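Local coordinates for amidohydrolase 3 domain-containing protein (Pyrococcus horikoshii, PDB 3IGH) that is of unknown function but, as a metal-dependent amidohydrolase, probably hydrolyses carbon-nitrogen bonds other than peptide bonds, at residues V343-L348 with V380-R385; Q361-I366 with V412-N417; L434-A439 with D473-K478. One frame throughout, in Å; residues are numbered along the deposited sequence.

Overall arrangement
Contact 2 is the buried one of the three, whereas contacts 1 and 3 lie only partly buried, farther from the middle of the chain. Contact 1 is ionic and polar, with an arginine-aspartate bridge and a tryptophan face; contact 2 is alanine and proline packing without a cross-segment hydrogen bond; contact 3 packs an isoleucine on a leucine and sets the isoleucine methyls on backbone carbonyls. Contacts 1 and 2 have centres about 17 Å apart and meet where Tyr384 packs on Phe364 and Ile365. Contacts 2 and 3, about 13 Å apart between centres, share the interface of helices 408-417 and 436-450. Each contact has a sulfate, probably from the crystallisation liquor, bound at its polar margin.

Contact 1. Residues V343-L348 with V380-R385; sequences VRDDQL and VKWVYR. With SO4 (sulfate ion), chain G.
Both terminal nitrogens of Arg385 close on a single oxygen of Asp345. NH1 reaches OD2 of Asp345 at 2.7 Å, nearly in line with the C-O bond, and NH2 reaches the same OD2 at 2.9 Å from above the carboxylate plane, because the two flat groups are turned 57° apart. Arg385 NH1 gives a second, straight bond to the backbone O of Val343 (2.8 Å, 165°), also in the guanidinium plane. The Leu348 CD1 methyl lies over one face of this guanidinium and the backbone O of Lys381 over the other, which restricts its rotation; NE bonds to Asp388 of the following helix. One backbone hydrogen bond, Val343 N to Trp382 O at 3.0 Å, joins the two loops. In the amidohydrolase TIM barrel this ties the loop leading from strand 336-337 into helix 345-354 to the loop that enters helix 386-392. Alongside, the aliphatic part of Arg344 lies on the Trp382 indole: CG of Arg344 stands 3.5 Å from the centroid of the six-membered ring, 7° off its normal, a CH-pi contact. With its chain bent at chi3, the Arg344 guanidinium turns off the indole to grip Asp346 side-on, through NE and NH1, and its NH2 bridges to Asp318 and Asp322. A sulfate sits at the indole edge, where its O1 accepts from Trp382 NE1 at 2.7 Å and from Asp345 N at 2.9 Å. Lys381 NZ adds a weak bond to sulfate O4.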
loop_
_atom_site.group_PDB
_atom_site.type_symbol
_atom_site.label_atom_id
_atom_site.label_comp_id
_atom_site.label_asym_id
_atom_site.label_seq_id
_atom_site.Cartn_x
_atom_site.Cartn_y
_atom_site.Cartn_z
ATOM N N VAL A 343 -9.432 -11.301 -33.655
ATOM C CA VAL A 343 -7.991 -11.356 -33.909
ATOM C C VAL A 343 -7.753 -12.031 -35.261
ATOM O O VAL A 343 -8.157 -13.174 -35.453
ATOM C CB VAL A 343 -7.247 -12.157 -32.808
ATOM C CG1 VAL A 343 -5.755 -12.261 -33.118
ATOM C CG2 VAL A 343 -7.470 -11.528 -31.425
ATOM N N ARG A 344 -7.100 -11.324 -36.185
ATOM C CA ARG A 344 -6.779 -11.867 -37.518
ATOM C C ARG A 344 -5.613 -12.847 -37.432
ATOM O O ARG A 344 -4.838 -12.783 -36.482
ATOM C CB ARG A 344 -6.401 -10.736 -38.475
ATOM C CG ARG A 344 -7.391 -9.596 -38.575
ATOM C CD ARG A 344 -7.001 -8.617 -39.696
ATOM N NE ARG A 344 -5.651 -8.090 -39.503
ATOM C CZ ARG A 344 -5.368 -6.908 -38.955
ATOM N NH1 ARG A 344 -4.106 -6.545 -38.814
ATOM N NH2 ARG A 344 -6.333 -6.090 -38.545
ATOM N N ASP A 345 -5.467 -13.726 -38.429
ATOM C CA ASP A 345 -4.346 -14.686 -38.469
ATOM C C ASP A 345 -2.983 -13.993 -38.381
ATOM O O ASP A 345 -2.075 -14.499 -37.721
ATOM C CB ASP A 345 -4.382 -15.574 -39.729
ATOM C CG ASP A 345 -5.581 -16.524 -39.772
ATOM O OD1 ASP A 345 -5.623 -17.361 -40.704
ATOM O OD2 ASP A 345 -6.482 -16.445 -38.903
ATOM N N ASP A 346 -2.857 -12.830 -39.025
ATOM C CA ASP A 346 -1.608 -12.053 -39.011
ATOM C C ASP A 346 -1.285 -11.425 -37.647
ATOM O O ASP A 346 -0.117 -11.190 -37.316
ATOM C CB ASP A 346 -1.615 -10.990 -40.119
ATOM C CG ASP A 346 -2.802 -10.038 -40.023
ATOM O OD1 ASP A 346 -2.754 -9.089 -39.210
ATOM O OD2 ASP A 346 -3.770 -10.220 -40.788
ATOM N N GLN A 347 -2.323 -11.166 -36.858
ATOM C CA GLN A 347 -2.162 -10.555 -35.541
ATOM C C GLN A 347 -1.694 -11.544 -34.472
ATOM O O GLN A 347 -1.184 -11.130 -33.429
ATOM C CB GLN A 347 -3.465 -9.888 -35.109
ATOM C CG GLN A 347 -3.771 -8.610 -35.864
ATOM C CD GLN A 347 -5.107 -8.038 -35.502
ATOM O OE1 GLN A 347 -6.097 -8.761 -35.412
ATOM N NE2 GLN A 347 -5.157 -6.730 -35.297
ATOM N N LEU A 348 -1.873 -12.839 -34.738
ATOM C CA LEU A 348 -1.449 -13.898 -33.825
ATOM C C LEU A 348 0.058 -13.881 -33.588
ATOM O O LEU A 348 0.505 -14.001 -32.452
ATOM C CB LEU A 348 -1.884 -15.274 -34.340
ATOM C CG LEU A 348 -3.370 -15.643 -34.282
ATOM C CD1 LEU A 348 -3.635 -16.912 -35.077
ATOM C CD2 LEU A 348 -3.848 -15.815 -32.839
ATOM N N VAL A 380 -15.611 -14.804 -39.233
ATOM C CA VAL A 380 -15.966 -15.768 -38.188
ATOM C C VAL A 380 -14.767 -16.460 -37.515
ATOM O O VAL A 380 -14.759 -16.639 -36.300
ATOM C CB VAL A 380 -17.000 -16.784 -38.737
ATOM C CG1 VAL A 380 -16.839 -18.174 -38.139
ATOM C CG2 VAL A 380 -18.384 -16.255 -38.514
ATOM N N LYS A 381 -13.741 -16.802 -38.297
ATOM C CA LYS A 381 -12.546 -17.473 -37.765
ATOM C C LYS A 381 -11.730 -16.602 -36.799
ATOM O O LYS A 381 -10.918 -17.118 -36.027
ATOM C CB LYS A 381 -11.652 -17.979 -38.904
ATOM C CG LYS A 381 -11.136 -16.896 -39.848
ATOM C CD LYS A 381 -10.162 -17.474 -40.872
ATOM C CE LYS A 381 -10.128 -16.647 -42.155
ATOM N NZ LYS A 381 -9.263 -15.439 -42.058
ATOM N N TRP A 382 -11.974 -15.292 -36.830
ATOM C CA TRP A 382 -11.291 -14.345 -35.952
ATOM C C TRP A 382 -11.964 -14.218 -34.590
ATOM O O TRP A 382 -11.393 -13.623 -33.674
ATOM C CB TRP A 382 -11.268 -12.948 -36.560
ATOM C CG TRP A 382 -10.644 -12.787 -37.920
ATOM C CD1 TRP A 382 -9.912 -13.705 -38.625
ATOM C CD2 TRP A 382 -10.670 -11.599 -38.713
ATOM N NE1 TRP A 382 -9.508 -13.164 -39.824
ATOM C CE2 TRP A 382 -9.958 -11.872 -39.903
ATOM C CE3 TRP A 382 -11.241 -10.328 -38.540
ATOM C CZ2 TRP A 382 -9.797 -10.921 -40.913
ATOM C CZ3 TRP A 382 -11.070 -9.381 -39.538
ATOM C CH2 TRP A 382 -10.363 -9.687 -40.712
ATOM N N VAL A 383 -13.169 -14.771 -34.463
ATOM C CA VAL A 383 -14.041 -14.516 -33.309
ATOM C C VAL A 383 -13.714 -15.410 -32.110
ATOM O O VAL A 383 -13.755 -16.641 -32.225
ATOM C CB VAL A 383 -15.545 -14.681 -33.696
ATOM C CG1 VAL A 383 -16.443 -14.538 -32.483
ATOM C CG2 VAL A 383 -15.947 -13.665 -34.743
ATOM N N TYR A 384 -13.405 -14.782 -30.968
ATOM C CA TYR A 384 -13.170 -15.475 -29.686
ATOM C C TYR A 384 -12.346 -16.747 -29.855
ATOM O O TYR A 384 -12.750 -17.843 -29.424
ATOM C CB TYR A 384 -14.499 -15.776 -28.982
ATOM C CG TYR A 384 -15.304 -14.536 -28.631
ATOM C CD1 TYR A 384 -14.727 -13.463 -27.936
ATOM C CD2 TYR A 384 -16.649 -14.449 -28.967
ATOM C CE1 TYR A 384 -15.488 -12.326 -27.622
ATOM C CE2 TYR A 384 -17.395 -13.335 -28.664
ATOM C CZ TYR A 384 -16.816 -12.277 -27.998
ATOM O OH TYR A 384 -17.589 -11.179 -27.705
ATOM N N ARG A 385 -11.202 -16.602 -30.511
ATOM C CA ARG A 385 -10.417 -17.763 -30.946
ATOM C C ARG A 385 -9.468 -18.247 -29.856
ATOM O O ARG A 385 -8.242 -18.214 -30.003
ATOM C CB ARG A 385 -9.719 -17.496 -32.299
ATOM C CG ARG A 385 -8.793 -16.278 -32.356
ATOM C CD ARG A 385 -8.422 -15.895 -33.787
ATOM N NE ARG A 385 -7.843 -16.986 -34.570
ATOM C CZ ARG A 385 -7.344 -16.855 -35.802
ATOM N NH1 ARG A 385 -7.339 -15.676 -36.411
ATOM N NH2 ARG A 385 -6.847 -17.911 -36.429
HETATM S S SO4 G . -6.347 -13.307 -42.019
HETATM O O1 SO4 G . -7.076 -13.862 -40.886
HETATM O O2 SO4 G . -7.077 -12.162 -42.556
HETATM O O3 SO4 G . -5.024 -12.844 -41.593
HETATM O O4 SO4 G . -6.214 -14.343 -43.040
#

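Contact 2. Residues Q361-I366 with V412-N417; sequences QPHFII and VDAAVN. With SO4 (sulfate ion), chain E.
Ala414 presses its CB methyl against the backbone of Pro362, 3.4 Å from the O atom of that proline, and this is the tight part of the contact. Next to it the Pro362 ring lies against Ala415, the next residue of the helix: CB of Pro362 is 3.9 Å from CB of Ala415. The small alanines let the 361-364 turn approach the helix closely, with CA atoms of Pro362 and Ala415 only 5.3 Å apart, and no hydrogen bond crosses. Ile365 adds its CD1 methyl near the backbone O of Ala414, while Phe397 of strand 395-397 touches both Pro362 and Ala415 from the barrel. The looser side is mixed: the contact of the partly exposed Ile366 with Ala414 is less certain, as that side chain has two conformers, and beyond it the polar His363 ring holds a sulfate at its edge. NE2 of His363 donates to sulfate O4 at 2.9 Å. Its ND1 is bonded to Glu404, and Lys422 also binds the sulfate. Helix 408-417 thus packs against a turn that directly follows strand 357-360, at the C-terminal end of a TIM-barrel strand, the end where amidohydrolases generally carry their active sites.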
loop_
_atom_site.group_PDB
_atom_site.type_symbol
_atom_site.label_atom_id
_atom_site.label_comp_id
_atom_site.label_asym_id
_atom_site.label_seq_id
_atom_site.Cartn_x
_atom_site.Cartn_y
_atom_site.Cartn_z
ATOM N N GLN A 361 -13.257 -13.282 -22.214
ATOM C CA GLN A 361 -14.515 -13.526 -21.512
ATOM C C GLN A 361 -15.373 -14.542 -22.277
ATOM O O GLN A 361 -16.227 -14.152 -23.071
ATOM C CB GLN A 361 -15.289 -12.215 -21.326
ATOM C CG GLN A 361 -14.618 -11.143 -20.450
ATOM C CD GLN A 361 -13.522 -10.390 -21.181
ATOM O OE1 GLN A 361 -13.643 -10.102 -22.371
ATOM N NE2 GLN A 361 -12.432 -10.093 -20.477
ATOM N N PRO A 362 -15.116 -15.847 -22.073
ATOM C CA PRO A 362 -15.815 -16.904 -22.834
ATOM C C PRO A 362 -17.347 -16.880 -22.827
ATOM O O PRO A 362 -17.950 -17.267 -23.823
ATOM C CB PRO A 362 -15.268 -18.198 -22.223
ATOM C CG PRO A 362 -13.886 -17.804 -21.752
ATOM C CD PRO A 362 -14.081 -16.417 -21.189
ATOM N N HIS A 363 -17.974 -16.399 -21.755
ATOM C CA HIS A 363 -19.437 -16.331 -21.726
ATOM C C HIS A 363 -20.059 -15.354 -22.740
ATOM O O HIS A 363 -21.256 -15.444 -23.028
ATOM C CB HIS A 363 -19.979 -16.120 -20.306
ATOM C CG HIS A 363 -21.393 -16.587 -20.135
ATOM N ND1 HIS A 363 -22.473 -15.749 -20.293
ATOM C CD2 HIS A 363 -21.902 -17.812 -19.865
ATOM C CE1 HIS A 363 -23.589 -16.430 -20.103
ATOM N NE2 HIS A 363 -23.270 -17.684 -19.846
ATOM N N PHE A 364 -19.248 -14.448 -23.303
ATOM C CA PHE A 364 -19.688 -13.596 -24.421
ATOM C C PHE A 364 -20.145 -14.406 -25.646
ATOM O O PHE A 364 -20.990 -13.940 -26.396
ATOM C CB PHE A 364 -18.592 -12.607 -24.855
ATOM C CG PHE A 364 -18.529 -11.333 -24.030
ATOM C CD1 PHE A 364 -18.251 -11.364 -22.668
ATOM C CD2 PHE A 364 -18.728 -10.093 -24.634
ATOM C CE1 PHE A 364 -18.172 -10.172 -21.915
ATOM C CE2 PHE A 364 -18.661 -8.911 -23.893
ATOM C CZ PHE A 364 -18.379 -8.954 -22.531
ATOM N N ILE A 365 -19.567 -15.590 -25.859
ATOM C CA ILE A 365 -20.043 -16.531 -26.892
ATOM C C ILE A 365 -21.554 -16.781 -26.758
ATOM O O ILE A 365 -22.290 -16.767 -27.750
ATOM C CB ILE A 365 -19.286 -17.885 -26.817
ATOM C CG1 ILE A 365 -17.826 -17.710 -27.248
ATOM C CG2 ILE A 365 -19.967 -18.974 -27.674
ATOM C CD1 ILE A 365 -16.947 -18.852 -26.827
ATOM N N ILE A 366 -22.000 -16.951 -25.514
ATOM C CA ILE A 366 -23.401 -17.233 -25.228
ATOM C C ILE A 366 -24.293 -16.004 -25.355
ATOM O O ILE A 366 -25.368 -16.082 -25.969
ATOM C CB ILE A 366 -23.552 -17.934 -23.854
ATOM C CG1 ILE A 366 -23.148 -19.399 -24.001
ATOM C CG2 ILE A 366 -24.982 -17.830 -23.302
ATOM C CD1 ILE A 366 -22.629 -19.999 -22.750
ATOM N N VAL A 412 -16.605 -21.489 -17.618
ATOM C CA VAL A 412 -15.888 -22.724 -17.957
ATOM C C VAL A 412 -16.655 -23.482 -19.048
ATOM O O VAL A 412 -16.077 -23.887 -20.058
ATOM C CB VAL A 412 -15.664 -23.633 -16.719
ATOM C CG1 VAL A 412 -15.099 -25.016 -17.127
ATOM C CG2 VAL A 412 -14.708 -22.963 -15.729
ATOM N N ASP A 413 -17.965 -23.623 -18.857
ATOM C CA ASP A 413 -18.801 -24.326 -19.829
ATOM C C ASP A 413 -18.754 -23.678 -21.214
ATOM O O ASP A 413 -18.681 -24.375 -22.231
ATOM C CB ASP A 413 -20.238 -24.418 -19.340
ATOM C CG ASP A 413 -21.033 -25.479 -20.095
ATOM O OD1 ASP A 413 -20.549 -26.621 -20.209
ATOM O OD2 ASP A 413 -22.136 -25.175 -20.577
ATOM N N ALA A 414 -18.773 -22.344 -21.234
ATOM C CA ALA A 414 -18.696 -21.563 -22.463
ATOM C C ALA A 414 -17.402 -21.812 -23.227
ATOM O O ALA A 414 -17.418 -21.950 -24.443
ATOM C CB ALA A 414 -18.867 -20.086 -22.149
ATOM N N ALA A 415 -16.283 -21.882 -22.513
ATOM C CA ALA A 415 -14.992 -22.143 -23.140
ATOM C C ALA A 415 -14.869 -23.571 -23.653
ATOM O O ALA A 415 -14.264 -23.807 -24.701
ATOM C CB ALA A 415 -13.857 -21.841 -22.170
ATOM N N VAL A 416 -15.433 -24.513 -22.906
ATOM C CA VAL A 416 -15.333 -25.931 -23.243
ATOM C C VAL A 416 -16.322 -26.300 -24.355
ATOM O O VAL A 416 -15.951 -26.970 -25.314
ATOM C CB VAL A 416 -15.491 -26.842 -21.979
ATOM C CG1 VAL A 416 -15.538 -28.343 -22.356
ATOM C CG2 VAL A 416 -14.339 -26.598 -21.000
ATOM N N ASN A 417 -17.558 -25.816 -24.245
ATOM C CA ASN A 417 -18.631 -26.224 -25.158
ATOM C C ASN A 417 -19.076 -25.208 -26.201
ATOM O O ASN A 417 -19.900 -25.527 -27.069
ATOM C CB ASN A 417 -19.827 -26.739 -24.353
ATOM C CG ASN A 417 -19.481 -27.974 -23.558
ATOM O OD1 ASN A 417 -18.897 -28.911 -24.089
ATOM N ND2 ASN A 417 -19.818 -27.976 -22.280
HETATM S S SO4 E . -25.946 -20.123 -19.550
HETATM O O1 SO4 E . -26.714 -20.722 -18.463
HETATM O O2 SO4 E . -26.170 -20.875 -20.783
HETATM O O3 SO4 E . -26.346 -18.731 -19.721
HETATM O O4 SO4 E . -24.525 -20.177 -19.230
#

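Contact 3. Residues L434-A439 with D473-K478; sequences LDIKDA and DPLVVK. With SO4 (sulfate ion), chain N.
Ile436 points its two branches at the backbone of the 473-478 loop, while the Leu475 side chain reaches back to the CG2 branch. The CD1 methyl of Ile436 lies 3.5 Å from the O atom of Pro474, and its CG2 methyl 3.6 Å from the O atom of Leu475, so each branch rests on a carbonyl. CG1 stands anti to the backbone N (chi1 -167°), which carries CD1 outward to Pro474 and leaves CG2 beside Leu475. The Leu475 side chain crosses Ile436 at a slant, CD2 of Leu475 being 4.1 Å from CG2 of Ile436. The same CD2 methyl also meets Lys437, whose CG lies 3.9 Å from it. Beyond this point the lysine chain bends at three successive torsions and turns away from the loop, taking NZ of Lys437 to sulfate O2 at 2.7 Å. That amino group also bonds to Phe15 O and Asn16 OD1, and the sulfate receives a further bond from Leu18 N. With only a methyl at Lys437, as in an alanine here, the Leu475 CD2 methyl would probably lose one neighbour, and the sulfate and the Phe15-Asn16 loop the donor they share. Each segment is shaped by an aspartate. Asp435 N-caps the helix, its OD1 accepting from Asp438 N at 3.0 Å, and Asp473 forms an Asx turn, its OD2 accepting from Leu475 N at 3.2 Å. The contact thus sets the first turn of helix 436-450 on the loop that leaves strand 467-470, which pairs with strand 58-68, while Ala439 packs on Val412 and Val416 of helix 408-417 and Pro474 touches Trp409 of that helix.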
loop_
_atom_site.group_PDB
_atom_site.type_symbol
_atom_site.label_atom_id
_atom_site.label_comp_id
_atom_site.label_asym_id
_atom_site.label_seq_id
_atom_site.Cartn_x
_atom_site.Cartn_y
_atom_site.Cartn_z
ATOM N N LEU A 434 -12.029 -25.555 -25.848
ATOM C CA LEU A 434 -10.934 -25.965 -24.967
ATOM C C LEU A 434 -11.370 -27.188 -24.181
ATOM O O LEU A 434 -12.563 -27.412 -24.000
ATOM C CB LEU A 434 -10.558 -24.841 -23.990
ATOM C CG LEU A 434 -10.114 -23.478 -24.532
ATOM C CD1 LEU A 434 -9.566 -22.629 -23.400
ATOM C CD2 LEU A 434 -9.069 -23.635 -25.611
ATOM N N ASP A 435 -10.418 -27.981 -23.704
ATOM C CA ASP A 435 -10.782 -29.036 -22.764
ATOM C C ASP A 435 -10.869 -28.452 -21.351
ATOM O O ASP A 435 -10.392 -27.336 -21.108
ATOM C CB ASP A 435 -9.845 -30.251 -22.856
ATOM C CG ASP A 435 -8.382 -29.905 -22.640
ATOM O OD1 ASP A 435 -8.057 -29.053 -21.785
ATOM O OD2 ASP A 435 -7.539 -30.516 -23.329
ATOM N N ILE A 436 -11.474 -29.200 -20.431
ATOM C CA ILE A 436 -11.715 -28.702 -19.075
ATOM C C ILE A 436 -10.430 -28.326 -18.313
ATOM O O ILE A 436 -10.415 -27.311 -17.621
ATOM C CB ILE A 436 -12.653 -29.643 -18.258
ATOM C CG1 ILE A 436 -13.136 -28.939 -16.984
ATOM C CG2 ILE A 436 -11.991 -31.014 -17.983
ATOM C CD1 ILE A 436 -14.528 -29.334 -16.563
ATOM N N LYS A 437 -9.359 -29.104 -18.486
ATOM C CA LYS A 437 -8.066 -28.809 -17.853
ATOM C C LYS A 437 -7.499 -27.448 -18.248
ATOM O O LYS A 437 -7.017 -26.707 -17.392
ATOM C CB LYS A 437 -7.017 -29.862 -18.214
ATOM C CG LYS A 437 -6.871 -31.026 -17.259
ATOM C CD LYS A 437 -5.393 -31.396 -17.107
ATOM C CE LYS A 437 -4.641 -31.389 -18.447
ATOM N NZ LYS A 437 -3.304 -30.719 -18.348
ATOM N N ASP A 438 -7.531 -27.142 -19.547
ATOM C CA ASP A 438 -7.054 -25.857 -20.053
ATOM C C ASP A 438 -7.956 -24.697 -19.634
ATOM O O ASP A 438 -7.472 -23.584 -19.433
ATOM C CB ASP A 438 -6.924 -25.874 -21.575
ATOM C CG ASP A 438 -5.770 -26.735 -22.062
ATOM O OD1 ASP A 438 -4.943 -27.179 -21.238
ATOM O OD2 ASP A 438 -5.689 -26.969 -23.284
ATOM N N ALA A 439 -9.257 -24.956 -19.528
ATOM C CA ALA A 439 -10.200 -23.952 -19.036
ATOM C C ALA A 439 -9.950 -23.610 -17.565
ATOM O O ALA A 439 -9.930 -22.426 -17.195
ATOM C CB ALA A 439 -11.653 -24.401 -19.262
ATOM N N ASP A 473 -14.401 -34.581 -8.176
ATOM C CA ASP A 473 -13.303 -34.252 -9.084
ATOM C C ASP A 473 -13.813 -33.263 -10.132
ATOM O O ASP A 473 -14.632 -33.644 -10.976
ATOM C CB ASP A 473 -12.824 -35.559 -9.738
ATOM C CG ASP A 473 -11.659 -35.380 -10.716
ATOM O OD1 ASP A 473 -11.194 -36.417 -11.245
ATOM O OD2 ASP A 473 -11.193 -34.246 -10.966
ATOM N N PRO A 474 -13.307 -32.003 -10.103
ATOM C CA PRO A 474 -13.816 -30.936 -10.982
ATOM C C PRO A 474 -13.629 -31.223 -12.470
ATOM O O PRO A 474 -14.365 -30.680 -13.295
ATOM C CB PRO A 474 -12.979 -29.713 -10.579
ATOM C CG PRO A 474 -11.743 -30.279 -9.956
ATOM C CD PRO A 474 -12.209 -31.515 -9.245
ATOM N N LEU A 475 -12.665 -32.082 -12.799
ATOM C CA LEU A 475 -12.383 -32.462 -14.178
ATOM C C LEU A 475 -13.418 -33.430 -14.770
ATOM O O LEU A 475 -13.420 -33.693 -15.974
ATOM C CB LEU A 475 -10.989 -33.089 -14.262
ATOM C CG LEU A 475 -9.804 -32.236 -13.807
ATOM C CD1 LEU A 475 -8.519 -33.030 -13.949
ATOM C CD2 LEU A 475 -9.727 -30.950 -14.616
ATOM N N VAL A 476 -14.308 -33.927 -13.919
ATOM C CA VAL A 476 -15.130 -35.085 -14.231
ATOM C C VAL A 476 -16.624 -34.788 -14.023
ATOM O O VAL A 476 -17.496 -35.594 -14.379
ATOM C CB VAL A 476 -14.565 -36.310 -13.430
ATOM C CG1 VAL A 476 -15.601 -37.023 -12.568
ATOM C CG2 VAL A 476 -13.788 -37.244 -14.351
ATOM N N VAL A 477 -16.911 -33.603 -13.487
ATOM C CA VAL A 477 -18.286 -33.162 -13.240
ATOM C C VAL A 477 -18.771 -32.295 -14.399
ATOM O O VAL A 477 -18.001 -31.493 -14.942
ATOM C CB VAL A 477 -18.381 -32.370 -11.903
ATOM C CG1 VAL A 477 -19.818 -31.982 -11.562
ATOM C CG2 VAL A 477 -17.820 -33.185 -10.788
ATOM N N LYS A 478 -20.032 -32.487 -14.796
ATOM C CA LYS A 478 -20.711 -31.571 -15.716
ATOM C C LYS A 478 -20.712 -30.168 -15.105
ATOM O O LYS A 478 -21.025 -30.004 -13.919
ATOM C CB LYS A 478 -22.153 -32.015 -15.977
ATOM C CG LYS A 478 -22.322 -33.403 -16.575
ATOM C CD LYS A 478 -23.803 -33.704 -16.778
ATOM C CE LYS A 478 -24.083 -35.200 -16.832
ATOM N NZ LYS A 478 -23.618 -35.828 -18.099
HETATM S S SO4 N . 0.109 -32.928 -18.164
HETATM O O1 SO4 N . 0.142 -34.255 -18.770
HETATM O O2 SO4 N . -1.276 -32.480 -18.080
HETATM O O3 SO4 N . 0.677 -33.001 -16.823
HETATM O O4 SO4 N . 0.888 -31.994 -18.974
#